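Local atomic coordinates of fimbrium subunit Fim1C (Bacteroides vulgatus, PDB entry 4QB7), a protein that is probably a component of the tip of the fimbrium, a filamentous surface appendage that mediates cell adhesion and biofilm formation. Residues A[168-173]-A[265-270]. Numbering follows the deposited sequence.
Sequences LTQIAN and TEALYF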
loop_
_atom_site.group_PDB
_atom_site.type_symbol
_atom_site.label_atom_id
_atom_site.label_comp_id
_atom_site.label_asym_id
_atom_site.label_seq_id
_atom_site.Cartn_x
_atom_site.Cartn_y
_atom_site.Cartn_z
ATOM N N LEU A 168 -1.755 -3.700 -2.659
ATOM C CA LEU A 168 -2.528 -2.583 -2.101
ATOM C C LEU A 168 -2.534 -1.402 -3.094
ATOM O O LEU A 168 -2.042 -1.536 -4.222
ATOM C CB LEU A 168 -1.891 -2.132 -0.755
ATOM C CG LEU A 168 -1.820 -3.121 0.385
ATOM C CD1 LEU A 168 -1.152 -2.503 1.571
ATOM C CD2 LEU A 168 -3.194 -3.611 0.779
ATOM N N THR A 169 -3.102 -0.259 -2.679
ATOM C CA THR A 169 -3.055 0.966 -3.459
ATOM C C THR A 169 -2.141 1.942 -2.705
ATOM O O THR A 169 -2.161 1.995 -1.461
ATOM C CB THR A 169 -4.449 1.525 -3.784
ATOM O OG1 THR A 169 -4.298 2.517 -4.789
ATOM C CG2 THR A 169 -5.153 2.125 -2.600
ATOM N N GLN A 170 -1.305 2.662 -3.439
ATOM C CA GLN A 170 -0.462 3.670 -2.815
ATOM C C GLN A 170 -0.956 5.093 -3.116
ATOM O O GLN A 170 -1.252 5.397 -4.275
ATOM C CB GLN A 170 0.989 3.543 -3.271
ATOM C CG GLN A 170 1.917 4.345 -2.374
ATOM C CD GLN A 170 3.307 4.456 -2.899
ATOM O OE1 GLN A 170 3.905 5.522 -2.890
ATOM N NE2 GLN A 170 3.883 3.367 -3.327
ATOM N N ILE A 171 -1.046 5.953 -2.078
ATOM C CA ILE A 171 -1.299 7.396 -2.207
ATOM C C ILE A 171 0.091 7.957 -2.007
ATOM O O ILE A 171 0.543 8.080 -0.856
ATOM C CB ILE A 171 -2.395 8.006 -1.277
ATOM C CG1 ILE A 171 -3.753 7.260 -1.355
ATOM C CG2 ILE A 171 -2.568 9.485 -1.533
ATOM C CD1 ILE A 171 -4.192 6.724 -2.795
ATOM N N ALA A 172 0.849 8.068 -3.131
ATOM C CA ALA A 172 2.256 8.497 -3.135
ATOM C C ALA A 172 2.420 9.929 -2.638
ATOM O O ALA A 172 3.420 10.239 -1.986
ATOM C CB ALA A 172 2.827 8.374 -4.529
ATOM N N ASN A 173 1.447 10.801 -2.959
ATOM C CA ASN A 173 1.445 12.190 -2.538
ATOM C C ASN A 173 0.144 12.882 -2.854
ATOM O O ASN A 173 -0.658 12.405 -3.640
ATOM C CB ASN A 173 2.598 12.978 -3.186
ATOM C CG ASN A 173 3.364 13.810 -2.201
ATOM O OD1 ASN A 173 2.797 14.572 -1.431
ATOM N ND2 ASN A 173 4.668 13.643 -2.167
ATOM N N THR A 265 9.793 10.219 1.737
ATOM C CA THR A 265 9.861 8.846 2.210
ATOM C C THR A 265 8.515 8.309 2.726
ATOM O O THR A 265 8.405 7.100 2.941
ATOM C CB THR A 265 10.941 8.739 3.295
ATOM O OG1 THR A 265 10.744 9.767 4.274
ATOM C CG2 THR A 265 12.339 8.855 2.716
ATOM N N GLU A 266 7.501 9.173 2.899
ATOM C CA GLU A 266 6.207 8.756 3.429
ATOM C C GLU A 266 5.089 8.669 2.354
ATOM O O GLU A 266 5.017 9.500 1.439
ATOM C CB GLU A 266 5.801 9.670 4.588
ATOM C CG GLU A 266 6.715 9.450 5.789
ATOM C CD GLU A 266 6.666 10.410 6.963
ATOM O OE1 GLU A 266 5.963 11.446 6.896
ATOM O OE2 GLU A 266 7.367 10.122 7.958
ATOM N N ALA A 267 4.264 7.601 2.453
ATOM C CA ALA A 267 3.122 7.313 1.578
ATOM C C ALA A 267 2.070 6.507 2.340
ATOM O O ALA A 267 2.374 5.946 3.390
ATOM C CB ALA A 267 3.573 6.551 0.346
ATOM N N LEU A 268 0.836 6.464 1.822
ATOM C CA LEU A 268 -0.280 5.728 2.426
ATOM C C LEU A 268 -0.548 4.490 1.616
ATOM O O LEU A 268 -0.492 4.544 0.391
ATOM C CB LEU A 268 -1.544 6.609 2.487
ATOM C CG LEU A 268 -1.435 7.979 3.182
ATOM C CD1 LEU A 268 -2.645 8.799 2.904
ATOM C CD2 LEU A 268 -1.280 7.838 4.699
ATOM N N TYR A 269 -0.823 3.364 2.287
ATOM C CA TYR A 269 -1.074 2.061 1.641
ATOM C C TYR A 269 -2.381 1.516 2.115
ATOM O O TYR A 269 -2.494 1.086 3.265
ATOM C CB TYR A 269 0.063 1.043 1.925
ATOM C CG TYR A 269 1.454 1.611 1.788
ATOM C CD1 TYR A 269 1.994 1.889 0.538
ATOM C CD2 TYR A 269 2.226 1.892 2.911
ATOM C CE1 TYR A 269 3.275 2.426 0.403
ATOM C CE2 TYR A 269 3.523 2.407 2.787
ATOM C CZ TYR A 269 4.034 2.684 1.530
ATOM O OH TYR A 269 5.276 3.241 1.391
ATOM N N PHE A 270 -3.373 1.510 1.229
ATOM C CA PHE A 270 -4.730 1.064 1.563
ATOM C C PHE A 270 -5.140 -0.195 0.827
ATOM O O PHE A 270 -4.614 -0.442 -0.255
ATOM C CB PHE A 270 -5.731 2.177 1.170
ATOM C CG PHE A 270 -5.757 3.391 2.063
ATOM C CD1 PHE A 270 -6.461 3.377 3.260
ATOM C CD2 PHE A 270 -5.090 4.552 1.703
ATOM C CE1 PHE A 270 -6.476 4.501 4.093
ATOM C CE2 PHE A 270 -5.139 5.689 2.519
ATOM C CZ PHE A 270 -5.828 5.653 3.709
#
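Leu168 meets the end of the partner strand with its side chain crossing that of Tyr269 at about a right angle, CD1 lying 3.8 Å from Tyr269 CB. At Thr169 the antiparallel ladder begins: this residue and Phe270 form a hydrogen-bonded pair, Thr169 N reaching Phe270 O at 2.9 Å with an N-H...O angle of 171°, and a second hydrogen bond runs from Phe270 N to Thr169 O. Thr169 CG2 lies 3.8 Å from Phe270 CB, whereas OG1, turned anti to the backbone N (chi1 -167°), hydrogen-bonds to Lys320 O. Gln170 and Tyr269 make the non-hydrogen-bonded pair on the other face. Their side chains run alongside each other in the same direction; Gln170 CG comes to 3.6 Å from Tyr269 CE1, NE2 lies at the ring edge in its plane, and amide and ring planes stand 74° apart. Further out, Gln170 OE1 approaches Ala267 CB at 3.4 Å. Shortening Gln170 to an alanine is likely to leave the CE1 side of the Tyr269 ring, which also meets Trp347, and the Ala267 methyl without their neighbour. Ile171 restores the hydrogen-bonded pairing, with Leu268: Ile171 N to Leu268 O is 2.9 Å, and Leu268 N hydrogen-bonds to Ile171 O. On the face shared with Thr169, Ile171 CG1 comes to the edge of the Phe270 ring, which Phe319 also meets. The axes of 169-173 and 268-270 approach to 4.8 Å, the spacing of adjacent strands. In this mixed sheet of a fimbrillin-like, Mfa-like family protein, strand 159-178 pairs antiparallel with 259-270 and parallel with 323-331, which hydrogen-bonds to the backbones of Gln170 and Ala172.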